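Side-chain contacts in tyrosine-protein kinase receptor torso (Bombyx mori, PDB 5AOQ), which serves, through the extracellular part described here, as the receptor for prothoracicotropic hormone (PTTH), whose binding triggers MAPK signalling to ERK and helps initiate metamorphosis: residues 164-167 with 173-176; 82-87 with 129-134; 177-182 with 189-194; 108-113 with 118-123. One frame throughout, in Å; residues are numbered along the deposited sequence.

Contact 1. Residues 164-167 with 173-176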
loop_
_atom_site.group_PDB
_atom_site.type_symbol
_atom_site.label_atom_id
_atom_site.label_comp_id
_atom_site.label_asym_id
_atom_site.label_seq_id
_atom_site.Cartn_x
_atom_site.Cartn_y
_atom_site.Cartn_z
ATOM N N ILE A 164 -6.690 -28.702 -17.876
ATOM C CA ILE A 164 -5.949 -29.943 -17.738
ATOM C C ILE A 164 -5.796 -30.267 -16.259
ATOM O O ILE A 164 -5.295 -29.453 -15.476
ATOM C CB ILE A 164 -4.563 -29.855 -18.413
ATOM C CG1 ILE A 164 -4.731 -29.580 -19.911
ATOM C CG2 ILE A 164 -3.773 -31.143 -18.186
ATOM C CD1 ILE A 164 -3.435 -29.394 -20.672
ATOM N N ILE A 165 -6.254 -31.456 -15.887
ATOM C CA ILE A 165 -6.108 -31.947 -14.526
ATOM C C ILE A 165 -4.781 -32.684 -14.390
ATOM O O ILE A 165 -4.346 -33.371 -15.314
ATOM C CB ILE A 165 -7.277 -32.876 -14.124
ATOM C CG1 ILE A 165 -7.153 -33.266 -12.651
ATOM C CG2 ILE A 165 -7.325 -34.118 -15.016
ATOM C CD1 ILE A 165 -8.381 -33.958 -12.088
ATOM N N LEU A 166 -4.146 -32.526 -13.234
ATOM C CA LEU A 166 -2.837 -33.115 -12.973
ATOM C C LEU A 166 -2.829 -33.808 -11.618
ATOM O O LEU A 166 -3.446 -33.331 -10.663
ATOM C CB LEU A 166 -1.740 -32.052 -13.036
ATOM C CG LEU A 166 -1.669 -31.255 -14.340
ATOM C CD1 LEU A 166 -0.723 -30.075 -14.196
ATOM C CD2 LEU A 166 -1.240 -32.148 -15.496
ATOM N N GLY A 167 -2.116 -34.928 -11.548
ATOM C CA GLY A 167 -2.078 -35.757 -10.359
ATOM C C GLY A 167 -0.742 -35.688 -9.646
ATOM O O GLY A 167 0.314 -35.926 -10.234
ATOM N N ILE A 173 -5.935 -28.547 -10.985
ATOM C CA ILE A 173 -6.412 -28.127 -12.302
ATOM C C ILE A 173 -5.682 -26.889 -12.818
ATOM O O ILE A 173 -5.609 -25.870 -12.129
ATOM C CB ILE A 173 -7.926 -27.809 -12.280
ATOM C CG1 ILE A 173 -8.721 -28.969 -11.670
ATOM C CG2 ILE A 173 -8.431 -27.487 -13.686
ATOM C CD1 ILE A 173 -8.646 -30.254 -12.459
ATOM N N ASN A 174 -5.142 -26.991 -14.031
ATOM C CA ASN A 174 -4.566 -25.841 -14.727
ATOM C C ASN A 174 -5.431 -25.465 -15.927
ATOM O O ASN A 174 -5.823 -26.331 -16.709
ATOM C CB ASN A 174 -3.134 -26.136 -15.183
ATOM C CG ASN A 174 -2.126 -26.062 -14.046
ATOM O OD1 ASN A 174 -2.356 -25.398 -13.036
ATOM N ND2 ASN A 174 -1.000 -26.743 -14.213
ATOM N N GLY A 175 -5.727 -24.176 -16.063
ATOM C CA GLY A 175 -6.626 -23.698 -17.102
ATOM C C GLY A 175 -6.010 -22.630 -17.986
ATOM O O GLY A 175 -5.537 -21.604 -17.498
ATOM N N LYS A 176 -6.028 -22.877 -19.294
ATOM C CA LYS A 176 -5.481 -21.943 -20.275
ATOM C C LYS A 176 -6.600 -21.252 -21.049
ATOM O O LYS A 176 -7.568 -21.892 -21.463
ATOM C CB LYS A 176 -4.540 -22.669 -21.237
ATOM C CG LYS A 176 -3.821 -21.746 -22.213
ATOM C CD LYS A 176 -2.815 -22.495 -23.077
ATOM C CE LYS A 176 -1.623 -22.988 -22.268
ATOM N NZ LYS A 176 -0.589 -23.626 -23.127
#
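Asn174 and Ile164 sit opposite each other in the beta hairpin of strands 159-167 and 171-179, forming an antiparallel hydrogen-bonded pair in the second FN3 domain. Asn174 N donates to Ile164 O over 2.9 Å, with an N-H...O angle of 172°, and Ile164 N returns the bond to Asn174 O over 2.8 Å. The side chain of Asn174 shares its face of the sheet with Ile164. There the amide nitrogen comes up to a methyl of Leu166, ND2 to CD1 at 3.3 Å, the two side chains crossing at about a right angle; a methyl offers no acceptor, so this is packing and not a polar bond. One step along, Ile173 and Ile165 make a non-hydrogen-bonded pair with CA atoms 4.4 Å apart and project from the other face. Ile173 bends at its second torsion (chi2 -64°), which carries its delta methyl across to the neighbouring strand: CD1 lies 3.4 Å from Ile165 CG1 and equally near its CB. This buried face is covered further by Leu218 and Leu220 beside Ile173, and by Leu247 and helix 248-252 over Ile165. The chemistry therefore divides between the layers: main-chain bonds hold the strands in register, two isoleucines supply an apolar inner side, and the more exposed side with Asn174 adds an amide packed on a leucine methyl but no side-chain hydrogen bond between the strands.

Contact 2. Residues 82-87 with 129-134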
loop_
_atom_site.group_PDB
_atom_site.type_symbol
_atom_site.label_atom_id
_atom_site.label_comp_id
_atom_site.label_asym_id
_atom_site.label_seq_id
_atom_site.Cartn_x
_atom_site.Cartn_y
_atom_site.Cartn_z
ATOM N N TRP A 82 21.308 -1.082 -19.785
ATOM C CA TRP A 82 20.025 -0.611 -19.281
ATOM C C TRP A 82 19.498 0.480 -20.197
ATOM O O TRP A 82 20.277 1.137 -20.889
ATOM C CB TRP A 82 20.160 -0.073 -17.857
ATOM C CG TRP A 82 19.982 -1.098 -16.793
ATOM C CD1 TRP A 82 20.933 -1.939 -16.296
ATOM C CD2 TRP A 82 18.778 -1.385 -16.076
ATOM N NE1 TRP A 82 20.393 -2.737 -15.317
ATOM C CE2 TRP A 82 19.071 -2.416 -15.163
ATOM C CE3 TRP A 82 17.478 -0.871 -16.119
ATOM C CZ2 TRP A 82 18.112 -2.944 -14.302
ATOM C CZ3 TRP A 82 16.528 -1.396 -15.263
ATOM C CH2 TRP A 82 16.850 -2.422 -14.367
ATOM N N GLN A 83 18.182 0.672 -20.209
ATOM C CA GLN A 83 17.596 1.771 -20.971
ATOM C C GLN A 83 16.633 2.596 -20.127
ATOM O O GLN A 83 15.763 2.050 -19.450
ATOM C CB GLN A 83 16.879 1.237 -22.211
ATOM C CG GLN A 83 17.773 0.452 -23.157
ATOM C CD GLN A 83 17.061 0.052 -24.433
ATOM O OE1 GLN A 83 17.048 -1.120 -24.812
ATOM N NE2 GLN A 83 16.468 1.029 -25.110
ATOM N N LEU A 84 16.802 3.915 -20.182
ATOM C CA LEU A 84 15.928 4.852 -19.480
ATOM C C LEU A 84 15.028 5.581 -20.464
ATOM O O LEU A 84 15.475 6.012 -21.528
ATOM C CB LEU A 84 16.753 5.860 -18.676
ATOM C CG LEU A 84 15.983 7.018 -18.032
ATOM C CD1 LEU A 84 14.953 6.519 -17.030
ATOM C CD2 LEU A 84 16.950 7.980 -17.366
ATOM N N PHE A 85 13.755 5.705 -20.096
ATOM C CA PHE A 85 12.762 6.376 -20.926
ATOM C C PHE A 85 11.973 7.393 -20.121
ATOM O O PHE A 85 11.625 7.138 -18.967
ATOM C CB PHE A 85 11.815 5.353 -21.546
ATOM C CG PHE A 85 12.512 4.335 -22.385
ATOM C CD1 PHE A 85 13.133 3.248 -21.796
ATOM C CD2 PHE A 85 12.572 4.473 -23.758
ATOM C CE1 PHE A 85 13.787 2.315 -22.559
ATOM C CE2 PHE A 85 13.225 3.539 -24.525
ATOM C CZ PHE A 85 13.837 2.462 -23.925
ATOM N N ILE A 86 11.699 8.542 -20.733
ATOM C CA ILE A 86 10.918 9.591 -20.082
ATOM C C ILE A 86 9.874 10.200 -21.014
ATOM O O ILE A 86 10.040 10.194 -22.237
ATOM C CB ILE A 86 11.829 10.723 -19.562
ATOM C CG1 ILE A 86 12.616 11.340 -20.721
ATOM C CG2 ILE A 86 12.770 10.192 -18.488
ATOM C CD1 ILE A 86 13.400 12.576 -20.354
ATOM N N LEU A 87 8.807 10.728 -20.417
ATOM C CA LEU A 87 7.766 11.456 -21.139
ATOM C C LEU A 87 7.884 12.952 -20.868
ATOM O O LEU A 87 7.914 13.377 -19.712
ATOM C CB LEU A 87 6.371 10.967 -20.734
ATOM C CG LEU A 87 5.985 9.533 -21.103
ATOM C CD1 LEU A 87 4.594 9.218 -20.575
ATOM C CD2 LEU A 87 6.048 9.314 -22.608
ATOM N N GLY A 129 25.848 4.101 -14.400
ATOM C CA GLY A 129 24.595 4.819 -14.534
ATOM C C GLY A 129 24.803 6.142 -15.240
ATOM O O GLY A 129 24.029 7.081 -15.056
ATOM N N THR A 130 25.847 6.214 -16.058
ATOM C CA THR A 130 26.121 7.413 -16.837
ATOM C C THR A 130 25.159 7.507 -18.014
ATOM O O THR A 130 25.052 6.586 -18.824
ATOM C CB THR A 130 27.571 7.437 -17.356
ATOM O OG1 THR A 130 28.470 7.093 -16.294
ATOM C CG2 THR A 130 27.922 8.816 -17.892
ATOM N N LEU A 131 24.465 8.636 -18.097
ATOM C CA LEU A 131 23.481 8.867 -19.145
ATOM C C LEU A 131 24.134 9.437 -20.393
ATOM O O LEU A 131 24.725 10.515 -20.346
ATOM C CB LEU A 131 22.401 9.828 -18.653
ATOM C CG LEU A 131 21.534 9.342 -17.496
ATOM C CD1 LEU A 131 20.890 10.529 -16.804
ATOM C CD2 LEU A 131 20.474 8.378 -18.003
ATOM N N GLN A 132 24.038 8.716 -21.505
ATOM C CA GLN A 132 24.473 9.266 -22.781
ATOM C C GLN A 132 23.345 10.128 -23.333
ATOM O O GLN A 132 22.208 10.041 -22.872
ATOM C CB GLN A 132 24.867 8.162 -23.765
ATOM C CG GLN A 132 23.734 7.255 -24.213
ATOM C CD GLN A 132 24.220 6.131 -25.112
ATOM O OE1 GLN A 132 23.676 5.906 -26.194
ATOM N NE2 GLN A 132 25.247 5.415 -24.665
ATOM N N ASP A 133 23.673 10.969 -24.308
ATOM C CA ASP A 133 22.761 12.005 -24.788
ATOM C C ASP A 133 21.388 11.469 -25.199
ATOM O O ASP A 133 21.274 10.390 -25.781
ATOM C CB ASP A 133 23.403 12.749 -25.958
ATOM C CG ASP A 133 24.699 13.435 -25.568
ATOM O OD1 ASP A 133 25.293 13.045 -24.541
ATOM O OD2 ASP A 133 25.123 14.364 -26.286
ATOM N N TRP A 134 20.351 12.241 -24.882
ATOM C CA TRP A 134 18.971 11.855 -25.153
ATOM C C TRP A 134 18.695 11.708 -26.646
ATOM O O TRP A 134 19.260 12.431 -27.466
ATOM C CB TRP A 134 18.009 12.887 -24.552
ATOM C CG TRP A 134 18.006 12.892 -23.055
ATOM C CD1 TRP A 134 18.699 13.734 -22.234
ATOM C CD2 TRP A 134 17.274 12.011 -22.198
ATOM N NE1 TRP A 134 18.444 13.430 -20.919
ATOM C CE2 TRP A 134 17.572 12.375 -20.870
ATOM C CE3 TRP A 134 16.392 10.951 -22.424
ATOM C CZ2 TRP A 134 17.023 11.714 -19.774
ATOM C CZ3 TRP A 134 15.853 10.292 -21.337
ATOM C CH2 TRP A 134 16.166 10.677 -20.028
#
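Ile86 lays its delta methyl over one face of the Trp134 indole, reaching from strand 83-88 to the far end of the loop that leads into strand 134-140 of the first FN3 domain. Ile86 CD1 stands 3.6 Å from the centroid of the six-membered ring, 22° off its normal, a CH-pi contact displaced toward the rim. With chi1 at 59°, CG1 lies between the backbone N and the carbonyl carbon, and this part of the branch also meets the ring, CG1 to Trp134 CZ3 at 3.5 Å. Leu84, two residues earlier, approaches the same ring obliquely, its CD2 3.9 Å from Trp134 CH2, and turns that methyl also to Leu131, CD2 to CD2 at 3.6 Å. These four side chains are buried, and Leu23 of helix 20-23 closes on both Ile86 and Trp134. The rest of the loop is looser: Thr130 and Gln132 are exposed and Asp133 partly so, none of them touching strand 83-88, while Gly129 O is tied instead to Thr48 OG1. An alanine in place of Trp134 would probably leave the Ile86 methyl without the ring face beneath it and Leu84 with only Leu131 to pack on across this contact. No hydrogen bond links the two segments, which implies that the loop is fixed against the strand by the fit of an indole and aliphatic branches, with its polar anchoring supplied by residues beyond the contact.

Contact 3. Residues 177-182 with 189-194. With NAG (2-acetamido-2-deoxy-beta-D-glucopyranose), chain E.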
loop_
_atom_site.group_PDB
_atom_site.type_symbol
_atom_site.label_atom_id
_atom_site.label_comp_id
_atom_site.label_asym_id
_atom_site.label_seq_id
_atom_site.Cartn_x
_atom_site.Cartn_y
_atom_site.Cartn_z
ATOM N N PHE A 177 -6.450 -19.944 -21.244
ATOM C CA PHE A 177 -7.490 -19.105 -21.837
ATOM C C PHE A 177 -6.974 -18.370 -23.068
ATOM O O PHE A 177 -5.829 -17.912 -23.095
ATOM C CB PHE A 177 -8.006 -18.094 -20.811
ATOM C CG PHE A 177 -8.642 -18.724 -19.603
ATOM C CD1 PHE A 177 -7.868 -19.375 -18.656
ATOM C CD2 PHE A 177 -10.010 -18.652 -19.406
ATOM C CE1 PHE A 177 -8.447 -19.953 -17.546
ATOM C CE2 PHE A 177 -10.595 -19.227 -18.295
ATOM C CZ PHE A 177 -9.811 -19.879 -17.364
ATOM N N VAL A 178 -7.831 -18.258 -24.080
ATOM C CA VAL A 178 -7.487 -17.582 -25.329
ATOM C C VAL A 178 -8.723 -16.868 -25.878
ATOM O O VAL A 178 -9.852 -17.273 -25.601
ATOM C CB VAL A 178 -6.940 -18.578 -26.381
ATOM C CG1 VAL A 178 -6.629 -17.875 -27.698
ATOM C CG2 VAL A 178 -5.697 -19.286 -25.857
ATOM N N TRP A 179 -8.511 -15.807 -26.651
ATOM C CA TRP A 179 -9.615 -15.087 -27.279
ATOM C C TRP A 179 -9.202 -14.476 -28.615
ATOM O O TRP A 179 -8.016 -14.273 -28.874
ATOM C CB TRP A 179 -10.138 -14.002 -26.336
ATOM C CG TRP A 179 -9.104 -12.993 -25.930
ATOM C CD1 TRP A 179 -8.936 -11.739 -26.441
ATOM C CD2 TRP A 179 -8.096 -13.154 -24.924
ATOM N NE1 TRP A 179 -7.887 -11.109 -25.814
ATOM C CE2 TRP A 179 -7.355 -11.957 -24.880
ATOM C CE3 TRP A 179 -7.748 -14.193 -24.056
ATOM C CZ2 TRP A 179 -6.289 -11.771 -24.002
ATOM C CZ3 TRP A 179 -6.687 -14.006 -23.187
ATOM C CH2 TRP A 179 -5.971 -12.806 -23.168
ATOM N N ASN A 180 -10.188 -14.186 -29.461
ATOM C CA ASN A 180 -9.917 -13.657 -30.795
ATOM C C ASN A 180 -9.520 -12.188 -30.781
ATOM O O ASN A 180 -9.893 -11.436 -29.881
ATOM C CB ASN A 180 -11.131 -13.859 -31.713
ATOM C CG ASN A 180 -12.367 -13.094 -31.254
ATOM O OD1 ASN A 180 -12.537 -12.813 -30.067
ATOM N ND2 ASN A 180 -13.243 -12.762 -32.211
ATOM N N THR A 181 -8.753 -11.801 -31.796
ATOM C CA THR A 181 -8.250 -10.441 -31.931
ATOM C C THR A 181 -8.898 -9.754 -33.124
ATOM O O THR A 181 -9.330 -10.408 -34.073
ATOM C CB THR A 181 -6.720 -10.419 -32.111
ATOM O OG1 THR A 181 -6.378 -10.962 -33.392
ATOM C CG2 THR A 181 -6.037 -11.227 -31.018
ATOM N N THR A 182 -8.963 -8.430 -33.066
ATOM C CA THR A 182 -9.508 -7.639 -34.162
ATOM C C THR A 182 -8.551 -7.636 -35.347
ATOM O O THR A 182 -7.513 -8.295 -35.323
ATOM C CB THR A 182 -9.788 -6.183 -33.734
ATOM O OG1 THR A 182 -10.112 -5.399 -34.889
ATOM C CG2 THR A 182 -8.577 -5.569 -33.035
ATOM N N PHE A 189 -3.132 -6.130 -23.745
ATOM C CA PHE A 189 -4.272 -6.529 -22.912
ATOM C C PHE A 189 -3.972 -6.546 -21.412
ATOM O O PHE A 189 -2.819 -6.664 -20.994
ATOM C CB PHE A 189 -4.770 -7.914 -23.340
ATOM C CG PHE A 189 -5.190 -7.991 -24.780
ATOM C CD1 PHE A 189 -6.386 -7.433 -25.201
ATOM C CD2 PHE A 189 -4.381 -8.613 -25.716
ATOM C CE1 PHE A 189 -6.769 -7.501 -26.528
ATOM C CE2 PHE A 189 -4.760 -8.684 -27.043
ATOM C CZ PHE A 189 -5.955 -8.128 -27.450
ATOM N N ASP A 190 -5.036 -6.430 -20.618
ATOM C CA ASP A 190 -4.969 -6.557 -19.161
ATOM C C ASP A 190 -5.986 -7.582 -18.669
ATOM O O ASP A 190 -7.182 -7.454 -18.935
ATOM C CB ASP A 190 -5.217 -5.208 -18.484
ATOM C CG ASP A 190 -4.072 -4.242 -18.678
ATOM O OD1 ASP A 190 -3.980 -3.635 -19.765
ATOM O OD2 ASP A 190 -3.257 -4.089 -17.744
ATOM N N ILE A 191 -5.509 -8.588 -17.943
ATOM C CA ILE A 191 -6.338 -9.725 -17.559
ATOM C C ILE A 191 -6.524 -9.823 -16.052
ATOM O O ILE A 191 -5.570 -9.666 -15.285
ATOM C CB ILE A 191 -5.729 -11.056 -18.050
ATOM C CG1 ILE A 191 -5.454 -11.000 -19.553
ATOM C CG2 ILE A 191 -6.638 -12.233 -17.700
ATOM C CD1 ILE A 191 -4.096 -10.424 -19.900
ATOM N N ALA A 192 -7.763 -10.086 -15.642
ATOM C CA ALA A 192 -8.078 -10.360 -14.243
ATOM C C ALA A 192 -8.941 -11.615 -14.146
ATOM O O ALA A 192 -9.901 -11.760 -14.894
ATOM C CB ALA A 192 -8.788 -9.174 -13.615
ATOM N N ASN A 193 -8.597 -12.519 -13.232
ATOM C CA ASN A 193 -9.345 -13.764 -13.066
ATOM C C ASN A 193 -9.575 -14.116 -11.602
ATOM O O ASN A 193 -8.671 -13.987 -10.771
ATOM C CB ASN A 193 -8.624 -14.918 -13.763
ATOM C CG ASN A 193 -9.382 -16.228 -13.659
ATOM O OD1 ASN A 193 -10.595 -16.273 -13.871
ATOM N ND2 ASN A 193 -8.673 -17.300 -13.331
ATOM N N ILE A 194 -10.790 -14.566 -11.300
ATOM C CA ILE A 194 -11.158 -14.944 -9.940
ATOM C C ILE A 194 -12.113 -16.140 -9.943
ATOM O O ILE A 194 -12.895 -16.320 -10.880
ATOM C CB ILE A 194 -11.805 -13.750 -9.193
ATOM C CG1 ILE A 194 -12.113 -14.100 -7.733
ATOM C CG2 ILE A 194 -13.072 -13.292 -9.909
ATOM C CD1 ILE A 194 -10.892 -14.433 -6.900
HETATM C C1 NAG E . -14.492 -12.075 -31.970
HETATM C C2 NAG E . -14.534 -10.571 -32.240
HETATM C C3 NAG E . -15.924 -10.014 -31.924
HETATM C C4 NAG E . -17.021 -10.828 -32.604
HETATM C C5 NAG E . -16.825 -12.324 -32.366
HETATM C C6 NAG E . -17.770 -13.186 -33.174
HETATM C C7 NAG E . -12.425 -9.325 -31.971
HETATM C C8 NAG E . -11.509 -8.644 -30.996
HETATM N N2 NAG E . -13.523 -9.875 -31.447
HETATM O O3 NAG E . -15.995 -8.657 -32.347
HETATM O O4 NAG E . -18.281 -10.475 -32.044
HETATM O O5 NAG E . -15.496 -12.712 -32.736
HETATM O O6 NAG E . -18.599 -12.413 -34.030
HETATM O O7 NAG E . -12.172 -9.380 -33.168
#
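Trp179 drives the edge of its indole against the face of Phe189, a T-shaped pair in the beta sandwich of the second FN3 domain that joins strand 171-179 of one sheet to strand 189-195 of the other. The five-membered ring of Trp179 and the ring of Phe189 have centroids 5.0 Å apart and planes at 84°. NE1 stands over the centre of the phenyl ring, 3.8 Å from Phe189 CE1, while the benzo edge reaches back over the root of the ring, Trp179 CZ2 to Phe189 CG at 4.0 Å. A chi1 of 59° places the indole between the backbone N and the carbonyl carbon of Trp179, directed at the opposite sheet. Further along the indole, CH2 meets Ile191 CG1 at 4.1 Å, coming at an oblique angle. Pro211, Ile205 and Val228 pack round Trp179, so the pair belongs to the buried interior. On the other side of strand 189-195, Asp190, implicated in binding PTTH, points away from this interior and makes a salt bridge to Arg73, and Ala192 and Ile194 pack on Ile23 of the hormone chain. Past the end of strand 171-179 the chain becomes poorly ordered and carries an N-linked sugar: Asn180 OD1 accepts a hydrogen bond from Thr158 N, and Asn180 ND2 is bonded covalently to NAG C1 at 1.4 Å.

Contact 4. Residues 108-113 with 118-123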
loop_
_atom_site.group_PDB
_atom_site.type_symbol
_atom_site.label_atom_id
_atom_site.label_comp_id
_atom_site.label_asym_id
_atom_site.label_seq_id
_atom_site.Cartn_x
_atom_site.Cartn_y
_atom_site.Cartn_z
ATOM N N GLY A 108 8.374 -2.042 -22.716
ATOM C CA GLY A 108 8.290 -1.159 -21.565
ATOM C C GLY A 108 6.996 -0.370 -21.503
ATOM O O GLY A 108 6.269 -0.275 -22.494
ATOM N N GLU A 109 6.718 0.201 -20.333
ATOM C CA GLU A 109 5.495 0.970 -20.114
ATOM C C GLU A 109 5.747 2.296 -19.395
ATOM O O GLU A 109 6.595 2.385 -18.505
ATOM C CB GLU A 109 4.486 0.140 -19.316
ATOM C CG GLU A 109 3.144 0.832 -19.109
ATOM C CD GLU A 109 2.181 0.009 -18.281
ATOM O OE1 GLU A 109 2.639 -0.906 -17.563
ATOM O OE2 GLU A 109 0.961 0.276 -18.346
ATOM N N LEU A 110 4.988 3.315 -19.792
ATOM C CA LEU A 110 5.040 4.644 -19.194
ATOM C C LEU A 110 3.638 5.111 -18.814
ATOM O O LEU A 110 2.721 5.065 -19.632
ATOM C CB LEU A 110 5.671 5.639 -20.165
ATOM C CG LEU A 110 7.193 5.597 -20.281
ATOM C CD1 LEU A 110 7.646 6.208 -21.596
ATOM C CD2 LEU A 110 7.822 6.327 -19.105
ATOM N N ILE A 111 3.478 5.574 -17.578
ATOM C CA ILE A 111 2.169 5.964 -17.061
ATOM C C ILE A 111 1.897 7.430 -17.388
ATOM O O ILE A 111 2.814 8.253 -17.382
ATOM C CB ILE A 111 2.066 5.737 -15.539
ATOM C CG1 ILE A 111 2.278 4.258 -15.203
ATOM C CG2 ILE A 111 0.704 6.178 -15.013
ATOM C CD1 ILE A 111 3.724 3.870 -14.982
ATOM N N THR A 112 0.637 7.748 -17.671
ATOM C CA THR A 112 0.237 9.114 -17.995
ATOM C C THR A 112 -0.683 9.721 -16.943
ATOM O O THR A 112 -1.508 9.029 -16.345
ATOM C CB THR A 112 -0.481 9.164 -19.362
ATOM O OG1 THR A 112 0.407 8.709 -20.386
ATOM C CG2 THR A 112 -0.945 10.577 -19.696
ATOM N N THR A 113 -0.524 11.025 -16.733
ATOM C CA THR A 113 -1.357 11.787 -15.811
ATOM C C THR A 113 -2.138 12.844 -16.588
ATOM O O THR A 113 -1.547 13.746 -17.181
ATOM C CB THR A 113 -0.518 12.465 -14.712
ATOM O OG1 THR A 113 0.259 11.479 -14.022
ATOM C CG2 THR A 113 -1.416 13.188 -13.717
ATOM N N TYR A 118 2.655 14.329 -24.697
ATOM C CA TYR A 118 4.003 14.077 -24.207
ATOM C C TYR A 118 4.912 13.691 -25.361
ATOM O O TYR A 118 4.439 13.331 -26.439
ATOM C CB TYR A 118 4.013 12.970 -23.150
ATOM C CG TYR A 118 3.286 13.319 -21.874
ATOM C CD1 TYR A 118 3.942 13.965 -20.834
ATOM C CD2 TYR A 118 1.946 13.000 -21.706
ATOM C CE1 TYR A 118 3.282 14.284 -19.663
ATOM C CE2 TYR A 118 1.280 13.314 -20.540
ATOM C CZ TYR A 118 1.951 13.956 -19.521
ATOM O OH TYR A 118 1.287 14.270 -18.358
ATOM N N GLN A 119 6.218 13.783 -25.132
ATOM C CA GLN A 119 7.191 13.247 -26.076
ATOM C C GLN A 119 8.117 12.271 -25.372
ATOM O O GLN A 119 8.652 12.566 -24.303
ATOM C CB GLN A 119 8.006 14.366 -26.724
ATOM C CG GLN A 119 8.894 13.876 -27.859
ATOM C CD GLN A 119 9.662 14.993 -28.530
ATOM O OE1 GLN A 119 9.893 16.048 -27.940
ATOM N NE2 GLN A 119 10.059 14.767 -29.778
ATOM N N ILE A 120 8.299 11.103 -25.978
ATOM C CA ILE A 120 9.151 10.071 -25.408
ATOM C C ILE A 120 10.613 10.395 -25.684
ATOM O O ILE A 120 10.968 10.793 -26.794
ATOM C CB ILE A 120 8.823 8.677 -25.980
ATOM C CG1 ILE A 120 7.319 8.392 -25.878
ATOM C CG2 ILE A 120 9.629 7.602 -25.256
ATOM C CD1 ILE A 120 6.876 7.141 -26.609
ATOM N N TRP A 121 11.454 10.231 -24.667
ATOM C CA TRP A 121 12.898 10.363 -24.831
ATOM C C TRP A 121 13.606 9.184 -24.177
ATOM O O TRP A 121 13.299 8.822 -23.038
ATOM C CB TRP A 121 13.394 11.685 -24.243
ATOM C CG TRP A 121 12.969 12.888 -25.027
ATOM C CD1 TRP A 121 11.782 13.553 -24.929
ATOM C CD2 TRP A 121 13.730 13.571 -26.028
ATOM N NE1 TRP A 121 11.756 14.608 -25.808
ATOM C CE2 TRP A 121 12.941 14.641 -26.496
ATOM C CE3 TRP A 121 15.003 13.383 -26.577
ATOM C CZ2 TRP A 121 13.382 15.518 -27.485
ATOM C CZ3 TRP A 121 15.440 14.254 -27.559
ATOM C CH2 TRP A 121 14.631 15.307 -28.003
ATOM N N SER A 122 14.551 8.596 -24.910
ATOM C CA SER A 122 15.228 7.372 -24.488
ATOM C C SER A 122 16.723 7.577 -24.247
ATOM O O SER A 122 17.334 8.478 -24.820
ATOM C CB SER A 122 15.026 6.270 -25.535
ATOM O OG SER A 122 15.656 6.592 -26.762
ATOM N N THR A 123 17.298 6.734 -23.392
ATOM C CA THR A 123 18.731 6.767 -23.102
ATOM C C THR A 123 19.271 5.386 -22.755
ATOM O O THR A 123 18.546 4.543 -22.231
ATOM C CB THR A 123 19.041 7.724 -21.930
ATOM O OG1 THR A 123 18.680 9.060 -22.293
ATOM C CG2 THR A 123 20.518 7.694 -21.557
#
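Tyr118 reaches back with its phenol to the main chain of Thr113, and this is the hydrogen bond that joins the two segments. Its OH donates to Thr113 O over 3.1 Å, arriving in the carbonyl plane on a lone pair at a C=O...O angle of 138°. A tyrosine near the start of one strand, bonded to the backbone five residues earlier in the connection from the other sheet, fits the tyrosine corner known from Greek-key sandwiches such as FN3 domains. With chi1 at -66°, the ring is swung anti to the carbonyl carbon of Tyr118, toward residues 112-113. Apolar contacts supply the rest. Thr112 turns CG2 anti to its backbone N and brings it obliquely to the ring, 3.6 Å from Tyr118 CE2. Further along the strands, Leu110 CD1 and Ile120 CG2 meet more loosely at 4.4 Å, and Leu87 of strand 83-88 touches both. Glu109, next to Leu110, takes no part and forms a salt bridge with Lys204, a residue implicated in binding PTTH. A phenylalanine in place of Tyr118 would probably leave the Thr113 carbonyl without its phenol donor and this connection freer to move. The chemistry implies a single polar clasp backed by hydrocarbon, which fastens the connection between strands 107-111 and 118-124 as the chain passes from one sheet of the sandwich to the other.

How the contacts relate
Contacts 2 and 4 belong to the first FN3 domain, contacts 1 and 3 to the second, on opposite sides of the chain's centre. Along the sequence, contact 4 falls between the two halves of contact 2, followed by contact 1 and then contact 3. The centres of contacts 2 and 4 are 12 Å apart, linked by backbone pairing of strands 83-88 and 118-124. Contacts 1 and 3, 18 Å apart between centres, each have one segment on strand 171-179, one following the other. Contacts 3 and 4, about 6 Å apart at their nearest atoms, probably flank the domain junction near Asp190 and Lys204, both implicated in PTTH binding; contacts 1 and 2 are packing farther from it.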